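PDB 4XTK: CRISPR-associated endonuclease Cas1 from Thermotoga maritima, which probably acts as a metal-dependent double-stranded DNA endonuclease in CRISPR adaptive immunity, working as a homodimer that joins Cas2 in a heterotetramer. Local coordinates for residues E308-K311 and L312-H315. Residues are numbered along the deposited sequence; the frame is centred on the assembly and turned at random.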
loop_
_atom_site.group_PDB
_atom_site.type_symbol
_atom_site.label_atom_id
_atom_site.label_comp_id
_atom_site.label_asym_id
_atom_site.label_seq_id
_atom_site.Cartn_x
_atom_site.Cartn_y
_atom_site.Cartn_z
ATOM N N GLU E 308 10.944 11.104 15.176
ATOM C CA GLU E 308 12.108 10.632 14.438
ATOM C C GLU E 308 11.726 10.278 13.004
ATOM O O GLU E 308 12.485 10.527 12.063
ATOM C CB GLU E 308 12.734 9.423 15.139
ATOM C CG GLU E 308 14.112 9.063 14.623
ATOM C CD GLU E 308 15.124 10.173 14.841
ATOM O OE1 GLU E 308 14.979 10.935 15.823
ATOM O OE2 GLU E 308 16.074 10.276 14.034
ATOM N N LEU E 309 10.538 9.707 12.848
ATOM C CA LEU E 309 10.009 9.394 11.531
ATOM C C LEU E 309 9.768 10.665 10.727
ATOM O O LEU E 309 10.058 10.719 9.529
ATOM C CB LEU E 309 8.716 8.603 11.660
ATOM C CG LEU E 309 8.884 7.217 12.268
ATOM C CD1 LEU E 309 7.518 6.576 12.440
ATOM C CD2 LEU E 309 9.811 6.357 11.403
ATOM N N HIS E 310 9.245 11.689 11.391
ATOM C CA HIS E 310 8.990 12.952 10.722
ATOM C C HIS E 310 10.303 13.629 10.338
ATOM O O HIS E 310 10.372 14.348 9.343
ATOM C CB HIS E 310 8.153 13.882 11.601
ATOM C CG HIS E 310 7.702 15.125 10.899
ATOM N ND1 HIS E 310 6.917 15.094 9.766
ATOM C CD2 HIS E 310 7.938 16.430 11.158
ATOM C CE1 HIS E 310 6.683 16.330 9.363
ATOM N NE2 HIS E 310 7.289 17.161 10.190
ATOM N N LYS E 311 11.341 13.393 11.139
ATOM C CA LYS E 311 12.673 13.925 10.861
ATOM C C LYS E 311 13.232 13.321 9.585
ATOM O O LYS E 311 13.892 13.993 8.800
ATOM C CB LYS E 311 13.628 13.643 12.022
ATOM C CG LYS E 311 14.092 14.877 12.777
ATOM C CD LYS E 311 15.002 14.495 13.947
ATOM C CE LYS E 311 14.221 14.335 15.252
ATOM N NZ LYS E 311 13.540 15.593 15.679
ATOM N N LEU E 312 12.972 12.038 9.391
ATOM C CA LEU E 312 13.433 11.355 8.198
ATOM C C LEU E 312 12.654 11.854 6.989
ATOM O O LEU E 312 13.216 12.026 5.906
ATOM C CB LEU E 312 13.284 9.842 8.349
ATOM C CG LEU E 312 13.749 9.033 7.139
ATOM C CD1 LEU E 312 15.220 9.329 6.835
ATOM C CD2 LEU E 312 13.504 7.544 7.359
ATOM N N GLU E 313 11.359 12.082 7.187
ATOM C CA GLU E 313 10.495 12.609 6.135
ATOM C C GLU E 313 11.003 13.955 5.635
ATOM O O GLU E 313 11.105 14.196 4.425
ATOM C CB GLU E 313 9.055 12.753 6.636
ATOM C CG GLU E 313 8.283 11.442 6.710
ATOM C CD GLU E 313 6.850 11.633 7.169
ATOM O OE1 GLU E 313 6.635 12.340 8.179
ATOM O OE2 GLU E 313 5.936 11.078 6.522
ATOM N N LYS E 314 11.327 14.832 6.574
ATOM C CA LYS E 314 11.797 16.153 6.211
ATOM C C LYS E 314 13.146 16.059 5.515
ATOM O O LYS E 314 13.384 16.753 4.527
ATOM C CB LYS E 314 11.857 17.058 7.441
ATOM C CG LYS E 314 10.478 17.560 7.848
ATOM C CD LYS E 314 10.525 18.543 9.007
ATOM C CE LYS E 314 11.189 17.952 10.234
ATOM N NZ LYS E 314 10.976 18.845 11.404
ATOM N N HIS E 315 14.010 15.176 6.005
ATOM C CA HIS E 315 15.307 14.954 5.375
ATOM C C HIS E 315 15.159 14.513 3.918
ATOM O O HIS E 315 15.833 15.038 3.029
ATOM C CB HIS E 315 16.106 13.911 6.152
ATOM C CG HIS E 315 17.370 13.489 5.469
ATOM N ND1 HIS E 315 18.516 14.255 5.478
ATOM C CD2 HIS E 315 17.664 12.378 4.747
ATOM C CE1 HIS E 315 19.464 13.631 4.801
ATOM N NE2 HIS E 315 18.971 12.490 4.350
#
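His310 holds its CG opposite the backbone N (chi1 -172°), which swings the imidazole along the helix toward Glu313 and Lys314, one turn further on. Glu313 answers with chi1 near -77° and a straight chain beyond CG, and its carboxylate arrives at the ring's ND1 edge. There ND1 donates a hydrogen bond to OE1 of Glu313, 3.2 Å long and close to linear; the acceptor lies near the ring plane and is met almost along its own C-O axis. The carboxylate itself is turned steeply, its plane 76° from that of the imidazole. Lys314 runs over one face of the same ring: its CG makes a CH-pi contact 4.3 Å from the centroid of the His310 ring, displaced toward the rim. Further out, CE of Lys314 passes 3.7 Å from CD2 of His310.

Beneath these side chains the backbone keeps regular i to i+4 alpha-helical bonds, such as Lys314 N to His310 O at 3.0 Å and His315 N to Lys311 O, also 3.0 Å. The buried leucines of helix 301-316 turn to the core: Leu309 packs on Ile234 of helix 230-252 and Leu207 of helix 188-208, Leu312 on Leu230 and on Ile109 of helix 103-127, so helix 301-316 meets three others. Glu308 lies about 9 Å, side chain to side chain, from Glu236, a probable manganese ligand.

Both charged neighbours of the imidazole have second partners: OE2 of Glu313 hydrogen-bonds His212 N, and NZ of Lys314 hydrogen-bonds Gln320 OE1. An edge bond and an aliphatic chain over one face should limit how the exposed ring turns, and the carboxylate at ND1 would tend to favour a protonated histidine, while the nearby lysine ammonium would oppose it.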